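Local coordinates for protein iron transport multicopper oxidase FET3 (Saccharomyces cerevisiae, PDB 1ZPU) that oxidises ferrous to ferric iron with four copper ions while reducing oxygen to water, feeding high-affinity iron uptake through the permease FTR1, at residues A359-T371 with N510-E524. Sequence-based numbering, arbitrary orientation.
Sequences ANNSEIYGSNTHT and NAAANTLDLTDLTGE. With NAG (2-acetamido-2-deoxy-beta-D-glucopyranose), chain B; MAN (alpha-D-mannopyranose), chain J.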
ATOM      1  N   ALA A 359       2.559 -27.781  -8.839  1.00 69.12           N
ATOM      2  CA  ALA A 359       2.418 -26.362  -8.573  1.00 69.12           C
ATOM      3  C   ALA A 359       1.257 -25.707  -9.328  1.00 69.17           C
ATOM      4  O   ALA A 359       0.848 -24.603  -8.989  1.00 69.36           O
ATOM      5  CB  ALA A 359       3.726 -25.662  -8.893  1.00 69.03           C
ATOM      6  N   ASN A 360       0.738 -26.385 -10.346  1.00 69.36           N
ATOM      7  CA  ASN A 360      -0.371 -25.868 -11.142  1.00 69.64           C
ATOM      8  C   ASN A 360      -1.731 -26.206 -10.543  1.00 69.53           C
ATOM      9  O   ASN A 360      -2.754 -25.647 -10.951  1.00 69.56           O
ATOM     10  CB  ASN A 360      -0.301 -26.382 -12.587  1.00 70.24           C
ATOM     11  CG  ASN A 360      -1.230 -25.616 -13.527  1.00 71.80           C
ATOM     12  OD1 ASN A 360      -1.505 -24.429 -13.313  1.00 71.47           O
ATOM     13  ND2 ASN A 360      -1.715 -26.300 -14.576  1.00 74.06           N
ATOM     14  N   ASN A 361      -1.734 -27.128  -9.582  1.00 69.45           N
ATOM     15  CA  ASN A 361      -2.950 -27.530  -8.877  1.00 69.39           C
ATOM     16  C   ASN A 361      -3.238 -26.576  -7.711  1.00 69.31           C
ATOM     17  O   ASN A 361      -2.491 -26.531  -6.734  1.00 69.27           O
ATOM     18  CB  ASN A 361      -2.814 -28.978  -8.391  1.00 69.33           C
ATOM     19  CG  ASN A 361      -4.022 -29.459  -7.608  1.00 69.76           C
ATOM     20  OD1 ASN A 361      -5.069 -28.804  -7.568  1.00 70.45           O
ATOM     21  ND2 ASN A 361      -3.882 -30.622  -6.980  1.00 70.05           N
ATOM     22  N   SER A 362      -4.327 -25.820  -7.828  1.00 69.30           N
ATOM     23  CA  SER A 362      -4.678 -24.773  -6.860  1.00 69.33           C
ATOM     24  C   SER A 362      -4.934 -25.306  -5.449  1.00 69.39           C
ATOM     25  O   SER A 362      -4.736 -24.588  -4.460  1.00 69.40           O
ATOM     26  CB  SER A 362      -5.896 -23.982  -7.353  1.00 69.29           C
ATOM     27  OG  SER A 362      -7.076 -24.776  -7.333  1.00 68.62           O
ATOM     28  N   GLU A 363      -5.356 -26.568  -5.380  1.00 69.36           N
ATOM     29  CA  GLU A 363      -5.740 -27.225  -4.137  1.00 69.49           C
ATOM     30  C   GLU A 363      -4.639 -27.204  -3.077  1.00 69.31           C
ATOM     31  O   GLU A 363      -4.929 -27.063  -1.886  1.00 69.37           O
ATOM     32  CB  GLU A 363      -6.156 -28.669  -4.424  1.00 69.45           C
ATOM     33  CG  GLU A 363      -6.892 -29.326  -3.286  1.00 70.11           C
ATOM     34  CD  GLU A 363      -7.213 -30.775  -3.561  1.00 71.58           C
ATOM     35  OE1 GLU A 363      -6.273 -31.586  -3.751  1.00 72.17           O
ATOM     36  OE2 GLU A 363      -8.417 -31.110  -3.576  1.00 72.74           O
ATOM     37  N   ILE A 364      -3.385 -27.327  -3.518  1.00 69.18           N
ATOM     38  CA  ILE A 364      -2.249 -27.496  -2.605  1.00 69.10           C
ATOM     39  C   ILE A 364      -1.877 -26.235  -1.847  1.00 69.19           C
ATOM     40  O   ILE A 364      -1.129 -26.296  -0.866  1.00 69.30           O
ATOM     41  CB  ILE A 364      -0.972 -28.022  -3.310  1.00 68.97           C
ATOM     42  CG1 ILE A 364      -0.434 -26.996  -4.308  1.00 68.84           C
ATOM     43  CG2 ILE A 364      -1.239 -29.370  -3.969  1.00 69.20           C
ATOM     44  CD1 ILE A 364       1.072 -26.937  -4.377  1.00 68.95           C
ATOM     45  N   TYR A 365      -2.386 -25.093  -2.303  1.00 69.14           N
ATOM     46  CA  TYR A 365      -2.068 -23.832  -1.657  1.00 69.04           C
ATOM     47  C   TYR A 365      -3.048 -23.483  -0.542  1.00 69.19           C
ATOM     48  O   TYR A 365      -2.857 -22.489   0.162  1.00 69.35           O
ATOM     49  CB  TYR A 365      -1.994 -22.703  -2.678  1.00 68.84           C
ATOM     50  CG  TYR A 365      -0.948 -22.907  -3.740  1.00 68.49           C
ATOM     51  CD1 TYR A 365      -1.287 -23.456  -4.968  1.00 68.33           C
ATOM     52  CD2 TYR A 365       0.383 -22.544  -3.519  1.00 67.76           C
ATOM     53  CE1 TYR A 365      -0.337 -23.642  -5.949  1.00 68.30           C
ATOM     54  CE2 TYR A 365       1.340 -22.722  -4.500  1.00 67.46           C
ATOM     55  CZ  TYR A 365       0.970 -23.272  -5.711  1.00 68.05           C
ATOM     56  OH  TYR A 365       1.895 -23.464  -6.704  1.00 68.57           O
ATOM     57  N   GLY A 366      -4.090 -24.300  -0.383  1.00 69.15           N
ATOM     58  CA  GLY A 366      -5.050 -24.131   0.700  1.00 69.17           C
ATOM     59  C   GLY A 366      -6.395 -23.594   0.262  1.00 69.25           C
ATOM     60  O   GLY A 366      -6.519 -22.979  -0.804  1.00 69.43           O
ATOM     61  N   SER A 367      -7.401 -23.827   1.099  1.00 69.19           N
ATOM     62  CA  SER A 367      -8.771 -23.401   0.833  1.00 69.14           C
ATOM     63  C   SER A 367      -9.093 -22.052   1.482  1.00 69.24           C
ATOM     64  O   SER A 367      -9.985 -21.333   1.017  1.00 69.33           O
ATOM     65  CB  SER A 367      -9.744 -24.450   1.353  1.00 69.00           C
ATOM     66  OG  SER A 367      -9.445 -24.764   2.699  1.00 68.59           O
ATOM     67  N   ASN A 368      -8.370 -21.717   2.551  1.00 69.03           N
ATOM     68  CA  ASN A 368      -8.676 -20.527   3.339  1.00 68.94           C
ATOM     69  C   ASN A 368      -7.631 -19.434   3.127  1.00 69.04           C
ATOM     70  O   ASN A 368      -7.397 -18.556   3.968  1.00 68.92           O
ATOM     71  CB  ASN A 368      -8.796 -20.881   4.818  1.00 68.59           C
ATOM     72  CG  ASN A 368      -9.931 -20.157   5.488  1.00 68.23           C
ATOM     73  OD1 ASN A 368     -10.641 -20.741   6.293  1.00 68.22           O
ATOM     74  ND2 ASN A 368     -10.129 -18.887   5.144  1.00 67.56           N
ATOM     75  N   THR A 369      -7.029 -19.490   1.956  1.00 69.06           N
ATOM     76  CA  THR A 369      -5.860 -18.716   1.660  1.00 68.91           C
ATOM     77  C   THR A 369      -6.187 -17.776   0.495  1.00 68.97           C
ATOM     78  O   THR A 369      -5.476 -16.801   0.239  1.00 68.80           O
ATOM     79  CB  THR A 369      -4.741 -19.704   1.340  1.00 68.73           C
ATOM     80  OG1 THR A 369      -3.508 -19.246   1.895  1.00 68.48           O
ATOM     81  CG2 THR A 369      -4.647 -19.983  -0.148  1.00 68.53           C
ATOM     82  N   HIS A 370      -7.314 -18.069  -0.155  1.00 69.11           N
ATOM     83  CA  HIS A 370      -7.796 -17.390  -1.362  1.00 69.11           C
ATOM     84  C   HIS A 370      -6.739 -17.248  -2.445  1.00 69.19           C
ATOM     85  O   HIS A 370      -6.410 -16.124  -2.857  1.00 69.21           O
ATOM     86  CB  HIS A 370      -8.415 -16.027  -1.063  1.00 69.05           C
ATOM     87  CG  HIS A 370      -9.707 -15.800  -1.778  1.00 69.52           C
ATOM     88  ND1 HIS A 370     -10.610 -14.829  -1.401  1.00 69.69           N
ATOM     89  CD2 HIS A 370     -10.268 -16.453  -2.826  1.00 69.10           C
ATOM     90  CE1 HIS A 370     -11.662 -14.881  -2.198  1.00 69.69           C
ATOM     91  NE2 HIS A 370     -11.482 -15.860  -3.068  1.00 69.45           N
ATOM     92  N   THR A 371      -6.221 -18.390  -2.901  1.00 68.99           N
ATOM     93  CA  THR A 371      -5.167 -18.400  -3.908  1.00 68.98           C
ATOM     94  C   THR A 371      -5.717 -18.663  -5.298  1.00 68.97           C
ATOM     95  O   THR A 371      -6.548 -19.543  -5.487  1.00 69.14           O
ATOM     96  CB  THR A 371      -4.033 -19.390  -3.558  1.00 68.95           C
ATOM     97  OG1 THR A 371      -3.180 -18.800  -2.570  1.00 69.37           O
ATOM     98  CG2 THR A 371      -3.187 -19.699  -4.763  1.00 68.78           C
ATOM     99  N   ASN A 510       2.641 -26.695   2.175  1.00 69.33           N
ATOM    100  CA  ASN A 510       1.461 -26.381   2.980  1.00 69.19           C
ATOM    101  C   ASN A 510       1.029 -27.508   3.939  1.00 69.43           C
ATOM    102  O   ASN A 510       0.466 -28.539   3.524  1.00 69.55           O
ATOM    103  CB  ASN A 510       0.305 -25.906   2.116  1.00 68.94           C
ATOM    104  CG  ASN A 510      -0.785 -25.260   2.932  1.00 69.21           C
ATOM    105  OD1 ASN A 510      -0.878 -25.458   4.151  1.00 69.15           O
ATOM    106  ND2 ASN A 510      -1.624 -24.477   2.268  1.00 69.16           N
ATOM    107  N   ALA A 511       1.284 -27.268   5.228  1.00 69.39           N
ATOM    108  CA  ALA A 511       1.154 -28.258   6.285  1.00 69.06           C
ATOM    109  C   ALA A 511       2.005 -29.477   5.936  1.00 69.27           C
ATOM    110  O   ALA A 511       3.215 -29.453   6.168  1.00 69.29           O
ATOM    111  CB  ALA A 511      -0.317 -28.614   6.533  1.00 68.72           C
ATOM    112  N   ALA A 512       1.385 -30.490   5.314  1.00 69.47           N
ATOM    113  CA  ALA A 512       1.948 -31.851   5.170  1.00 69.50           C
ATOM    114  C   ALA A 512       3.365 -31.934   4.594  1.00 69.51           C
ATOM    115  O   ALA A 512       3.752 -31.152   3.726  1.00 69.32           O
ATOM    116  CB  ALA A 512       0.971 -32.797   4.395  1.00 69.56           C
ATOM    117  N   ALA A 513       4.106 -32.929   5.083  1.00 69.74           N
ATOM    118  CA  ALA A 513       5.542 -33.075   4.847  1.00 69.74           C
ATOM    119  C   ALA A 513       5.877 -33.613   3.459  1.00 69.72           C
ATOM    120  O   ALA A 513       6.355 -34.752   3.334  1.00 69.67           O
ATOM    121  CB  ALA A 513       6.162 -33.987   5.932  1.00 69.93           C
ATOM    122  N   ASN A 514       5.633 -32.802   2.425  1.00 69.63           N
ATOM    123  CA  ASN A 514       5.912 -33.204   1.033  1.00 69.70           C
ATOM    124  C   ASN A 514       5.471 -34.641   0.737  1.00 69.57           C
ATOM    125  O   ASN A 514       6.151 -35.357  -0.006  1.00 69.61           O
ATOM    126  CB  ASN A 514       7.424 -33.104   0.735  1.00 69.78           C
ATOM    127  CG  ASN A 514       7.886 -31.693   0.382  1.00 70.38           C
ATOM    128  OD1 ASN A 514       7.210 -30.689   0.673  1.00 71.34           O
ATOM    129  ND2 ASN A 514       9.060 -31.609  -0.246  1.00 70.05           N
ATOM    130  N   THR A 515       4.352 -35.064   1.323  1.00 69.48           N
ATOM    131  CA  THR A 515       4.031 -36.490   1.371  1.00 69.46           C
ATOM    132  C   THR A 515       2.809 -36.897   0.535  1.00 69.45           C
ATOM    133  O   THR A 515       2.896 -37.860  -0.235  1.00 69.48           O
ATOM    134  CB  THR A 515       3.987 -37.024   2.844  1.00 69.65           C
ATOM    135  OG1 THR A 515       3.603 -38.413   2.870  1.00 68.83           O
ATOM    136  CG2 THR A 515       3.052 -36.158   3.722  1.00 70.03           C
ATOM    137  N   LEU A 516       1.694 -36.179   0.671  1.00 69.40           N
ATOM    138  CA  LEU A 516       0.508 -36.448  -0.152  1.00 69.44           C
ATOM    139  C   LEU A 516       0.045 -35.160  -0.819  1.00 69.50           C
ATOM    140  O   LEU A 516      -0.760 -35.186  -1.754  1.00 69.73           O
ATOM    141  CB  LEU A 516      -0.633 -37.061   0.675  1.00 69.37           C
ATOM    142  CG  LEU A 516      -1.754 -37.772  -0.099  1.00 69.53           C
ATOM    143  CD1 LEU A 516      -1.781 -39.297   0.180  1.00 69.63           C
ATOM    144  CD2 LEU A 516      -3.106 -37.149   0.212  1.00 69.23           C
ATOM    145  N   ASP A 517       0.559 -34.038  -0.324  1.00 69.32           N
ATOM    146  CA  ASP A 517       0.248 -32.712  -0.863  1.00 69.47           C
ATOM    147  C   ASP A 517      -1.242 -32.323  -0.835  1.00 69.45           C
ATOM    148  O   ASP A 517      -1.598 -31.194  -1.212  1.00 69.46           O
ATOM    149  CB  ASP A 517       0.877 -32.500  -2.256  1.00 69.54           C
ATOM    150  CG  ASP A 517       2.267 -31.811  -2.188  1.00 69.90           C
ATOM    151  OD1 ASP A 517       2.839 -31.665  -1.082  1.00 70.35           O
ATOM    152  OD2 ASP A 517       2.796 -31.412  -3.254  1.00 69.73           O
ATOM    153  N   LEU A 518      -2.098 -33.251  -0.390  1.00 69.23           N
ATOM    154  CA  LEU A 518      -3.504 -32.935  -0.124  1.00 69.08           C
ATOM    155  C   LEU A 518      -3.751 -32.804   1.389  1.00 69.18           C
ATOM    156  O   LEU A 518      -3.494 -33.725   2.167  1.00 69.21           O
ATOM    157  CB  LEU A 518      -4.439 -33.916  -0.820  1.00 69.07           C
ATOM    158  CG  LEU A 518      -4.607 -33.894  -2.363  1.00 69.12           C
ATOM    159  CD1 LEU A 518      -3.480 -33.123  -3.159  1.00 67.29           C
ATOM    160  CD2 LEU A 518      -4.699 -35.424  -2.835  1.00 68.85           C
ATOM    161  N   THR A 519      -4.287 -31.639   1.757  1.00 69.23           N
ATOM    162  CA  THR A 519      -4.117 -30.978   3.063  1.00 69.23           C
ATOM    163  C   THR A 519      -4.986 -31.441   4.253  1.00 69.29           C
ATOM    164  O   THR A 519      -5.841 -32.317   4.114  1.00 69.52           O
ATOM    165  CB  THR A 519      -4.347 -29.436   2.894  1.00 69.29           C
ATOM    166  OG1 THR A 519      -5.726 -29.187   2.603  1.00 69.05           O
ATOM    167  CG2 THR A 519      -3.486 -28.854   1.757  1.00 69.14           C
ATOM    168  N   ASP A 520      -4.730 -30.833   5.418  1.00 69.22           N
ATOM    169  CA  ASP A 520      -5.547 -30.920   6.634  1.00 69.10           C
ATOM    170  C   ASP A 520      -5.282 -29.620   7.400  1.00 69.35           C
ATOM    171  O   ASP A 520      -4.736 -29.643   8.507  1.00 69.51           O
ATOM    172  CB  ASP A 520      -5.139 -32.133   7.473  1.00 69.07           C
ATOM    173  CG  ASP A 520      -5.653 -33.468   6.894  1.00 68.96           C
ATOM    174  OD1 ASP A 520      -6.884 -33.693   6.846  1.00 68.37           O
ATOM    175  OD2 ASP A 520      -4.821 -34.306   6.492  1.00 68.35           O
ATOM    176  N   LEU A 521      -5.707 -28.499   6.799  1.00 69.36           N
ATOM    177  CA  LEU A 521      -5.095 -27.152   6.974  1.00 69.10           C
ATOM    178  C   LEU A 521      -5.313 -26.334   8.254  1.00 69.06           C
ATOM    179  O   LEU A 521      -5.258 -26.854   9.363  1.00 68.99           O
ATOM    180  CB  LEU A 521      -5.383 -26.251   5.746  1.00 69.04           C
ATOM    181  CG  LEU A 521      -6.579 -26.429   4.786  1.00 69.31           C
ATOM    182  CD1 LEU A 521      -7.961 -26.388   5.436  1.00 69.48           C
ATOM    183  CD2 LEU A 521      -6.500 -25.418   3.671  1.00 68.88           C
ATOM    184  N   THR A 522      -5.503 -25.031   8.041  1.00 69.09           N
ATOM    185  CA  THR A 522      -5.650 -24.001   9.071  1.00 69.15           C
ATOM    186  C   THR A 522      -6.739 -23.004   8.601  1.00 69.10           C
ATOM    187  O   THR A 522      -6.489 -22.135   7.763  1.00 68.62           O
ATOM    188  CB  THR A 522      -4.265 -23.308   9.387  1.00 69.22           C
ATOM    189  OG1 THR A 522      -4.434 -22.211  10.289  1.00 68.93           O
ATOM    190  CG2 THR A 522      -3.569 -22.799   8.128  1.00 69.78           C
ATOM    191  N   GLY A 523      -7.956 -23.170   9.128  1.00 69.31           N
ATOM    192  CA  GLY A 523      -9.140 -22.468   8.613  1.00 69.23           C
ATOM    193  C   GLY A 523      -9.579 -21.209   9.355  1.00 69.10           C
ATOM    194  O   GLY A 523      -9.060 -20.885  10.429  1.00 69.12           O
ATOM    195  N   GLU A 524     -10.534 -20.498   8.761  1.00 68.80           N
ATOM    196  CA  GLU A 524     -11.221 -19.401   9.422  1.00 68.61           C
ATOM    197  C   GLU A 524     -12.306 -19.944  10.359  1.00 68.95           C
ATOM    198  O   GLU A 524     -12.775 -21.076  10.191  1.00 68.90           O
ATOM    199  CB  GLU A 524     -11.845 -18.457   8.395  1.00 68.47           C
ATOM    200  CG  GLU A 524     -12.831 -19.106   7.437  1.00 67.74           C
ATOM    201  CD  GLU A 524     -13.267 -18.188   6.306  1.00 68.37           C
ATOM    202  OE1 GLU A 524     -12.407 -17.512   5.686  1.00 69.07           O
ATOM    203  OE2 GLU A 524     -14.482 -18.141   6.028  1.00 67.53           O
TER
HETATM  204  C1  NAG B2018      -2.626 -25.514 -15.393  1.00 78.48           C
HETATM  205  C2  NAG B2018      -4.033 -25.945 -15.831  1.00 80.78           C
HETATM  206  C3  NAG B2018      -4.143 -26.484 -17.278  1.00 81.13           C
HETATM  207  C4  NAG B2018      -2.869 -26.466 -18.153  1.00 81.09           C
HETATM  208  C5  NAG B2018      -1.615 -25.915 -17.447  1.00 80.62           C
HETATM  209  C6  NAG B2018      -0.570 -25.346 -18.405  1.00 80.66           C
HETATM  210  C7  NAG B2018      -5.230 -26.787 -13.830  1.00 82.14           C
HETATM  211  C8  NAG B2018      -5.158 -27.887 -12.803  1.00 82.25           C
HETATM  212  N2  NAG B2018      -4.512 -26.988 -14.936  1.00 81.60           N
HETATM  213  O3  NAG B2018      -5.191 -25.823 -17.969  1.00 81.27           O
HETATM  214  O4  NAG B2018      -2.628 -27.785 -18.621  1.00 80.98           O
HETATM  215  O5  NAG B2018      -1.969 -24.924 -16.499  1.00 79.33           O
HETATM  216  O6  NAG B2018       0.697 -25.370 -17.749  1.00 80.17           O
HETATM  217  O7  NAG B2018      -5.926 -25.787 -13.632  1.00 82.50           O
HETATM  218  C1  MAN J   4      -5.745 -23.291  14.713  1.00 76.29           C
HETATM  219  C2  MAN J   4      -6.673 -22.138  14.305  1.00 76.25           C
HETATM  220  C3  MAN J   4      -8.004 -22.824  13.976  1.00 76.90           C
HETATM  221  C4  MAN J   4      -8.334 -23.933  15.016  1.00 77.14           C
HETATM  222  C5  MAN J   4      -7.483 -23.821  16.300  1.00 77.65           C
HETATM  223  C6  MAN J   4      -7.748 -24.948  17.313  1.00 77.44           C
HETATM  224  O2  MAN J   4      -6.213 -21.343  13.233  1.00 74.87           O
HETATM  225  O3  MAN J   4      -7.921 -23.339  12.653  1.00 75.63           O
HETATM  226  O4  MAN J   4      -9.697 -23.953  15.417  1.00 76.83           O
HETATM  227  O5  MAN J   4      -6.077 -23.669  16.048  1.00 78.05           O
HETATM  228  O6  MAN J   4      -8.599 -25.938  16.757  1.00 77.00           O
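At N368 a chi1 of -139°, off any staggered position, directs the amide at E524, whose CG lies between its own backbone N and carbonyl carbon (chi1 58°) and whose chain, extended beyond CG, carries OE1 to N368 ND2. The C-terminal tail, 510-524, is thereby clasped to the loop of the third plastocyanin-like domain that leads into strand 371-374. Two hydrogen bonds are the evidence: the backbone N of E524 donates to N368 OD1, at a modelled 2.5 Å whose exact length is doubtful, and N368 ND2 donates to E524 OE1 at 2.7 Å. Amide and carboxylate planes stand 51° apart, and OE1, which also accepts from the backbone N of T340, is approached from above its carboxylate plane. Replacing N368 with alanine removes both amide atoms and would probably leave the E524 backbone N without this acceptor and OE1 with one donor fewer, though T340 N would remain. Earlier in both segments, L521 CD2 lies 3.5 Å from G366 CA and also borders S367. The 3-10 segment 362-365, entered through an Asx turn in which N361 OD1 accepts from E363 N, sets I364 beside D517 with both side chains pointing the same way. There, I364 CG2 rests 4.1 Å from D517 CB.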